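Local coordinates for protein cytosine deaminase (Klebsiella pneumoniae, PDB 4R85) that probably deaminates cytosine and 5-methylcytosine by hydrolysis, with an iron(II) ion in an amidohydrolase-type barrel, at residues Glu212-Gln217 against His276-Phe281; Arg219-Leu224 against Val237-Thr242; Cys243-Tyr248 against Val290-Glu295. All blocks are in the same frame, centred on the assembly; numbering follows the deposited sequence.

Interaction 1 (Glu212-Gln217 against His276-Phe281); sequences EIDDPQ and HLQGRF. With 17E (5-methylcytosine), chain G.
Asp214 and Gly279 are joined by a direct hydrogen bond, linking the loop after strand 205-209 to the chain leaving helix 271-277. Gly279 N donates to Asp214 OD1 over 2.8 Å at an N-H...O angle of 166°, approaching on the syn side and 17° out of the carboxylate plane. Asp214 is turned to meet it because its CG lies beside its own backbone N, opposite the carbonyl carbon (chi1 -72°).

Water adds two further bonds to the same oxygen. One molecule donates to Asp214 OD1 at 3.2 Å and to Leu277 O, and accepts from Arg280 N; a second donates to Asp214 OD1 at 2.8 Å and accepts from Phe281 N. With Gly279 N, three donors therefore converge on OD1, which ties it to the turn formed where Gln278 leaves helical geometry. Within that turn, Arg280 NE donates to His276 O at 2.8 Å.

The remaining contacts set carbon against carboxylate oxygen. Gln278 CB lies 3.7 Å from Asp214 OD2, and its side chain bends back between Asp214 and Glu212. Leu277 CD1 reaches Glu212 OE1 at 3.9 Å.

Of the two segments, Glu212 binds the ligand, its chain extending fully from a CG placed anti to the backbone N. This brings its carboxylate to 5-methylcytosine: ligand N4 donates to Glu212 OE1 at 2.8 Å, and Glu212 OE2 lies 2.8 Å from ligand N3. Gln151 and Asp308 also hold the ligand by hydrogen bonds.

In the fold, the contact bridges the loop between strand 205-209 and helix 220-231 to the end of helix 271-277. Helix 76-87 contributes Leu76 against Glu212 and Phe77 against Ile213 and Phe281, while Leu336 and His334 of the second subunit pack on His276 and Arg280.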
# COMPACT_ATOMS: atom_id res chain seq x y z
N GLU A 212 -16.91 5.50 13.14
CA GLU A 212 -16.23 5.66 11.85
C GLU A 212 -16.33 7.11 11.41
O GLU A 212 -16.99 7.43 10.41
CB GLU A 212 -16.79 4.70 10.79
CG GLU A 212 -15.90 4.62 9.53
CD GLU A 212 -16.43 3.71 8.43
OE1 GLU A 212 -15.69 3.50 7.44
OE2 GLU A 212 -17.57 3.21 8.54
N ILE A 213 -15.70 7.99 12.17
CA ILE A 213 -15.84 9.42 11.95
C ILE A 213 -14.68 10.08 12.67
O ILE A 213 -14.12 9.49 13.59
CB ILE A 213 -17.21 9.93 12.49
CG1 ILE A 213 -17.49 11.37 12.06
CG2 ILE A 213 -17.30 9.77 14.00
CD1 ILE A 213 -18.91 11.83 12.41
N ASP A 214 -14.28 11.28 12.25
CA ASP A 214 -13.10 11.92 12.83
C ASP A 214 -13.42 12.80 14.05
O ASP A 214 -12.53 13.45 14.59
CB ASP A 214 -12.32 12.71 11.78
CG ASP A 214 -11.59 11.81 10.78
OD1 ASP A 214 -11.58 12.15 9.58
OD2 ASP A 214 -11.00 10.78 11.20
N ASP A 215 -14.68 12.78 14.49
CA ASP A 215 -15.14 13.58 15.62
C ASP A 215 -14.60 13.01 16.95
O ASP A 215 -14.99 11.92 17.34
CB ASP A 215 -16.67 13.56 15.63
CG ASP A 215 -17.28 14.40 16.75
OD1 ASP A 215 -18.52 14.34 16.91
OD2 ASP A 215 -16.54 15.11 17.46
N PRO A 216 -13.74 13.77 17.65
CA PRO A 216 -13.17 13.34 18.94
C PRO A 216 -14.25 13.07 19.99
O PRO A 216 -13.96 12.43 21.00
CB PRO A 216 -12.32 14.53 19.38
CG PRO A 216 -12.00 15.27 18.13
CD PRO A 216 -13.20 15.09 17.24
N GLN A 217 -15.47 13.55 19.77
CA GLN A 217 -16.53 13.27 20.74
C GLN A 217 -17.40 12.07 20.36
O GLN A 217 -18.38 11.78 21.04
CB GLN A 217 -17.35 14.52 21.04
CG GLN A 217 -16.49 15.67 21.59
CD GLN A 217 -15.47 15.23 22.65
OE1 GLN A 217 -15.77 14.46 23.57
NE2 GLN A 217 -14.25 15.76 22.53
N HIS A 276 -8.55 6.53 3.03
CA HIS A 276 -9.32 7.11 1.93
C HIS A 276 -10.52 7.95 2.42
O HIS A 276 -10.72 9.07 1.98
CB HIS A 276 -9.78 5.98 0.99
CG HIS A 276 -10.82 6.38 -0.01
ND1 HIS A 276 -10.58 7.30 -1.02
CD2 HIS A 276 -12.10 5.96 -0.19
CE1 HIS A 276 -11.67 7.44 -1.75
NE2 HIS A 276 -12.61 6.64 -1.27
N LEU A 277 -11.30 7.40 3.35
CA LEU A 277 -12.53 8.05 3.80
C LEU A 277 -12.33 9.07 4.92
O LEU A 277 -13.12 9.98 5.08
CB LEU A 277 -13.56 7.02 4.28
CG LEU A 277 -14.12 6.03 3.27
CD1 LEU A 277 -15.17 5.18 3.95
CD2 LEU A 277 -14.75 6.78 2.07
N GLN A 278 -11.28 8.89 5.71
CA GLN A 278 -11.04 9.79 6.85
C GLN A 278 -10.11 10.92 6.45
O GLN A 278 -9.46 10.88 5.39
CB GLN A 278 -10.44 9.01 8.04
CG GLN A 278 -11.25 7.80 8.47
CD GLN A 278 -12.68 8.15 8.85
OE1 GLN A 278 -12.91 9.07 9.63
NE2 GLN A 278 -13.64 7.42 8.28
N GLY A 279 -10.01 11.93 7.32
CA GLY A 279 -9.20 13.10 7.03
C GLY A 279 -9.80 14.01 5.98
O GLY A 279 -9.16 14.97 5.56
N ARG A 280 -11.03 13.73 5.55
CA ARG A 280 -11.66 14.50 4.46
C ARG A 280 -12.21 15.85 4.91
O ARG A 280 -12.54 16.69 4.08
CB ARG A 280 -12.80 13.70 3.83
CG ARG A 280 -12.34 12.44 3.08
CD ARG A 280 -11.84 12.78 1.67
NE ARG A 280 -11.42 11.58 0.95
CZ ARG A 280 -11.04 11.56 -0.32
NH1 ARG A 280 -11.02 12.70 -1.02
NH2 ARG A 280 -10.67 10.42 -0.89
N PHE A 281 -12.33 16.04 6.22
CA PHE A 281 -12.87 17.28 6.73
C PHE A 281 -11.80 18.14 7.40
O PHE A 281 -12.11 19.18 7.99
CB PHE A 281 -14.05 16.99 7.67
CG PHE A 281 -15.14 16.19 7.01
CD1 PHE A 281 -15.26 14.83 7.25
CD2 PHE A 281 -15.99 16.80 6.10
CE1 PHE A 281 -16.25 14.09 6.60
CE2 PHE A 281 -16.98 16.07 5.46
CZ PHE A 281 -17.11 14.72 5.71
N1 17E G . -20.87 1.56 5.19
C2 17E G . -20.29 2.15 6.24
O2 17E G . -21.07 2.77 7.18
N3 17E G . -18.96 2.15 6.40
C4 17E G . -18.17 1.56 5.49
N4 17E G . -16.75 1.57 5.67
C5 17E G . -18.73 0.93 4.38
C6 17E G . -20.11 0.95 4.25
CM5 17E G . -17.86 0.26 3.36
O HOH W 1 -13.25 12.13 6.85
O HOH W 2 -11.55 14.83 8.62

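Interaction 2 (Arg219-Leu224 against Val237-Thr242); sequences RFLEVL and VTASHT. With FE2 (Fe (II) ion), chain H.
Leu221 and Leu224, one helical turn apart, both converge on the methyl of Ala239. Leu221 CD1 touches Ala239 CB at 3.8 Å, and Leu224 CD2 reaches the same CB at 3.9 Å, so a small residue at the middle of the strand receives two branched chains. Both leucines hold CG anti to the backbone N (chi1 177° and 176°), which extends their branches from the helix toward the sheet.

Leu224 uses its other branch on the neighbouring strand residue that faces the helix: its CD1 and Val237 CG1 meet tip to tip at 4.0 Å. Leu221 CD1 also comes within 4.2 Å of Thr242 CG2, the two side chains passing at a slant. The hydroxyl of Thr242 is occupied differently, in a probable hydrogen bond with Thr291 OG1. No hydrogen bond links the two segments, and all the touching residues are buried; the contact is apolar.

Strand alternation sorts the remaining chains. Val237 and Ala239 face the helix, whereas Thr238 and Ser240 point the other way, where Ser240 OG bonds to Asp207 and to His56 ND1. Just past the strand, His241 presents its ring edge to iron, with the metal in the ring plane and 2.5 Å from NE2; His56, His58, His209 and Asp308 complete the site.

Helix 220-224 runs antiparallel to strand 237-240, at 175° and with axes 10.0 Å apart. This is the helix-on-strand packing of a beta-alpha-beta unit in a TIM barrel, and the metal ligand just beyond the strand's C-terminal end is characteristic of the amidohydrolase active site.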
# COMPACT_ATOMS: atom_id res chain seq x y z
N ARG A 219 -17.98 8.75 20.96
CA ARG A 219 -17.47 7.83 21.97
C ARG A 219 -18.43 6.68 22.25
O ARG A 219 -18.68 6.32 23.40
CB ARG A 219 -17.16 8.60 23.27
CG ARG A 219 -16.02 9.61 23.14
CD ARG A 219 -15.87 10.45 24.42
NE ARG A 219 -14.74 11.37 24.34
CZ ARG A 219 -14.24 12.04 25.38
NH1 ARG A 219 -13.22 12.87 25.21
NH2 ARG A 219 -14.79 11.89 26.58
N PHE A 220 -18.99 6.09 21.21
CA PHE A 220 -19.88 4.96 21.41
C PHE A 220 -19.12 3.68 21.77
O PHE A 220 -19.70 2.75 22.33
CB PHE A 220 -20.80 4.80 20.19
CG PHE A 220 -21.68 5.99 20.00
CD1 PHE A 220 -21.31 7.02 19.14
CD2 PHE A 220 -22.83 6.15 20.77
CE1 PHE A 220 -22.11 8.15 19.01
CE2 PHE A 220 -23.63 7.27 20.64
CZ PHE A 220 -23.26 8.28 19.76
N LEU A 221 -17.83 3.67 21.47
CA LEU A 221 -16.98 2.55 21.86
C LEU A 221 -17.08 2.24 23.36
O LEU A 221 -17.19 1.07 23.75
CB LEU A 221 -15.51 2.84 21.49
CG LEU A 221 -14.54 1.74 21.92
CD1 LEU A 221 -14.91 0.40 21.28
CD2 LEU A 221 -13.12 2.14 21.52
N GLU A 222 -17.07 3.28 24.21
CA GLU A 222 -17.18 3.05 25.66
C GLU A 222 -18.50 2.37 26.04
O GLU A 222 -18.55 1.55 26.94
CB GLU A 222 -16.99 4.33 26.47
CG GLU A 222 -18.14 5.36 26.33
CD GLU A 222 -17.94 6.62 27.17
OE1 GLU A 222 -18.95 7.23 27.59
OE2 GLU A 222 -16.77 7.02 27.37
N VAL A 223 -19.58 2.72 25.33
CA VAL A 223 -20.88 2.13 25.63
C VAL A 223 -20.88 0.65 25.25
O VAL A 223 -21.36 -0.20 26.00
CB VAL A 223 -22.03 2.85 24.88
CG1 VAL A 223 -23.37 2.24 25.27
CG2 VAL A 223 -21.99 4.33 25.20
N LEU A 224 -20.33 0.36 24.08
CA LEU A 224 -20.26 -1.01 23.59
C LEU A 224 -19.39 -1.89 24.50
O LEU A 224 -19.77 -3.00 24.88
CB LEU A 224 -19.72 -1.02 22.16
CG LEU A 224 -19.51 -2.39 21.52
CD1 LEU A 224 -20.83 -3.11 21.34
CD2 LEU A 224 -18.78 -2.28 20.18
N VAL A 237 -17.69 -10.10 20.96
CA VAL A 237 -17.96 -8.73 20.53
C VAL A 237 -16.76 -8.11 19.81
O VAL A 237 -15.64 -8.18 20.29
CB VAL A 237 -18.34 -7.83 21.73
CG1 VAL A 237 -18.52 -6.37 21.29
CG2 VAL A 237 -19.62 -8.36 22.39
N THR A 238 -17.01 -7.52 18.65
CA THR A 238 -15.98 -6.80 17.91
C THR A 238 -16.42 -5.37 17.66
O THR A 238 -17.59 -5.11 17.36
CB THR A 238 -15.65 -7.49 16.56
OG1 THR A 238 -15.14 -8.81 16.81
CG2 THR A 238 -14.60 -6.69 15.79
N ALA A 239 -15.48 -4.43 17.80
CA ALA A 239 -15.68 -3.05 17.38
C ALA A 239 -14.90 -2.82 16.10
O ALA A 239 -13.67 -2.95 16.08
CB ALA A 239 -15.22 -2.09 18.48
N SER A 240 -15.60 -2.48 15.02
CA SER A 240 -14.95 -2.21 13.75
C SER A 240 -14.89 -0.71 13.53
O SER A 240 -15.74 0.02 14.02
CB SER A 240 -15.73 -2.86 12.60
OG SER A 240 -15.62 -4.28 12.62
N HIS A 241 -13.86 -0.24 12.83
CA HIS A 241 -13.78 1.18 12.43
C HIS A 241 -13.87 2.13 13.60
O HIS A 241 -14.72 3.03 13.60
CB HIS A 241 -14.95 1.59 11.54
CG HIS A 241 -15.04 0.88 10.23
ND1 HIS A 241 -14.12 1.05 9.22
CD2 HIS A 241 -15.99 0.05 9.74
CE1 HIS A 241 -14.48 0.34 8.17
NE2 HIS A 241 -15.61 -0.28 8.46
N THR A 242 -13.03 1.96 14.59
CA THR A 242 -13.01 2.90 15.70
C THR A 242 -12.13 4.08 15.32
O THR A 242 -11.23 4.45 16.06
CB THR A 242 -12.50 2.21 16.98
OG1 THR A 242 -11.27 1.52 16.72
CG2 THR A 242 -13.54 1.18 17.43
FE FE2 H . -17.28 -1.57 7.10

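Interaction 3 (Cys243-Tyr248 against Val290-Glu295); sequences CAMGSY and VTRVAE
Met245 and Arg292 form the dense part of this contact. Arg292 NE donates to Met245 O at 3.0 Å (156°), with the oxygen close to the guanidinium plane but the donor 41° out of the carbonyl plane; Tyr248 N reaches that oxygen from the opposite face. Arg292 NH1 adds only a weak bond to it, lies 3.1 Å from Tyr248 O, and is hydrogen-bonded to Asn250 OD1. The arginine runs extended from CG to NE, which carries its aliphatic part across Met245 at a slant, where SD is 3.8 Å from Arg292 CG and 3.5 Å from Thr291 OG1, itself probably hydrogen-bonded to Thr242 OG1. Backbones also press together: Gly246 CA lies directly against Val290 O, in a CA-H...O contact of 3.4 Å.

The looser side lies toward Glu295, which makes no contact with 243-248. Glu295 is partly exposed, though Trp284 of the second subunit packs on it and makes a cation-pi contact with Arg292.

The 3-10 segment 243-247 lies between strand 237-240 and helix 250-263, and docks beside the start of helix 293-298. Cys253 and Phe257 of helix 250-263 and Phe267 of strand 266-269 pack against Met245.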
# COMPACT_ATOMS: atom_id res chain seq x y z
N CYS A 243 -12.40 4.68 14.15
CA CYS A 243 -11.57 5.76 13.61
C CYS A 243 -11.43 6.95 14.56
O CYS A 243 -10.37 7.57 14.65
CB CYS A 243 -12.11 6.24 12.26
SG CYS A 243 -12.24 4.90 11.05
N ALA A 244 -12.52 7.29 15.24
CA ALA A 244 -12.49 8.40 16.20
C ALA A 244 -11.41 8.23 17.27
O ALA A 244 -10.89 9.22 17.79
CB ALA A 244 -13.87 8.58 16.84
N MET A 245 -11.08 6.99 17.63
CA MET A 245 -10.03 6.78 18.62
C MET A 245 -8.71 7.41 18.17
O MET A 245 -7.94 7.91 18.98
CB MET A 245 -9.83 5.30 18.95
CG MET A 245 -8.93 5.09 20.15
SD MET A 245 -8.24 3.43 20.21
CE MET A 245 -9.76 2.49 20.29
N GLY A 246 -8.46 7.42 16.87
CA GLY A 246 -7.29 8.10 16.34
C GLY A 246 -7.31 9.62 16.50
O GLY A 246 -6.31 10.29 16.22
N SER A 247 -8.43 10.16 16.96
CA SER A 247 -8.50 11.58 17.27
C SER A 247 -8.87 11.88 18.74
O SER A 247 -9.07 13.04 19.10
CB SER A 247 -9.52 12.27 16.34
OG SER A 247 -9.14 12.12 14.98
N TYR A 248 -8.96 10.85 19.59
CA TYR A 248 -9.42 11.06 20.97
C TYR A 248 -8.47 11.95 21.77
O TYR A 248 -7.26 11.97 21.55
CB TYR A 248 -9.59 9.75 21.76
CG TYR A 248 -10.87 8.99 21.50
CD1 TYR A 248 -11.93 9.58 20.81
CD2 TYR A 248 -11.01 7.68 21.93
CE1 TYR A 248 -13.09 8.87 20.56
CE2 TYR A 248 -12.17 6.96 21.69
CZ TYR A 248 -13.21 7.57 21.00
OH TYR A 248 -14.36 6.85 20.76
N VAL A 290 -6.93 6.73 11.45
CA VAL A 290 -6.99 5.30 11.71
C VAL A 290 -6.91 5.08 13.22
O VAL A 290 -6.30 5.87 13.93
CB VAL A 290 -5.84 4.57 10.97
CG1 VAL A 290 -5.75 3.11 11.35
CG2 VAL A 290 -6.03 4.73 9.46
N THR A 291 -7.57 4.05 13.72
CA THR A 291 -7.56 3.74 15.15
C THR A 291 -6.13 3.43 15.66
O THR A 291 -5.17 3.33 14.88
CB THR A 291 -8.54 2.57 15.46
OG1 THR A 291 -8.77 2.49 16.87
CG2 THR A 291 -8.01 1.24 14.93
N ARG A 292 -5.99 3.28 16.98
CA ARG A 292 -4.65 3.17 17.57
C ARG A 292 -4.21 1.71 17.63
O ARG A 292 -4.08 1.13 18.71
CB ARG A 292 -4.62 3.79 18.96
CG ARG A 292 -5.14 5.22 19.00
CD ARG A 292 -4.86 5.86 20.37
NE ARG A 292 -5.46 7.19 20.45
CZ ARG A 292 -5.20 8.09 21.39
NH1 ARG A 292 -5.83 9.26 21.37
NH2 ARG A 292 -4.33 7.83 22.35
N VAL A 293 -4.00 1.12 16.46
CA VAL A 293 -3.74 -0.31 16.32
C VAL A 293 -2.51 -0.77 17.11
O VAL A 293 -2.57 -1.77 17.82
CB VAL A 293 -3.55 -0.69 14.83
CG1 VAL A 293 -3.13 -2.15 14.70
CG2 VAL A 293 -4.83 -0.40 14.03
N ALA A 294 -1.40 -0.06 16.96
CA ALA A 294 -0.18 -0.49 17.64
C ALA A 294 -0.36 -0.45 19.16
O ALA A 294 0.08 -1.35 19.89
CB ALA A 294 1.00 0.38 17.22
N GLU A 295 -1.05 0.58 19.62
CA GLU A 295 -1.27 0.80 21.04
C GLU A 295 -2.24 -0.24 21.64
O GLU A 295 -2.02 -0.76 22.75
CB GLU A 295 -1.76 2.24 21.27
CG GLU A 295 -0.71 3.33 20.96
CD GLU A 295 -0.40 3.54 19.46
OE1 GLU A 295 -1.22 3.14 18.59
OE2 GLU A 295 0.66 4.14 19.15

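The three contacts lie on one side of the chain's centre, their own centres 11 to 15 Å apart. Interactions 1 and 2 meet at the active site, where Glu212 OE1 is 3.4 Å from His241 ND1; one supplies a residue that binds 5-methylcytosine, the other an iron ligand. Interaction 3 is farther from the site, the Cys243 side chain about 8 Å from 5-methylcytosine and about 9 Å from the iron. It joins interaction 2 through a probable hydrogen bond of 2.7 Å between Thr242 OG1 and Thr291 OG1, and through Leu221 CD2 against Met245 CE at 3.6 Å. Ile213 O, 3.4 Å from Ala244 CB, connects interactions 1 and 3, both of which also touch the second subunit.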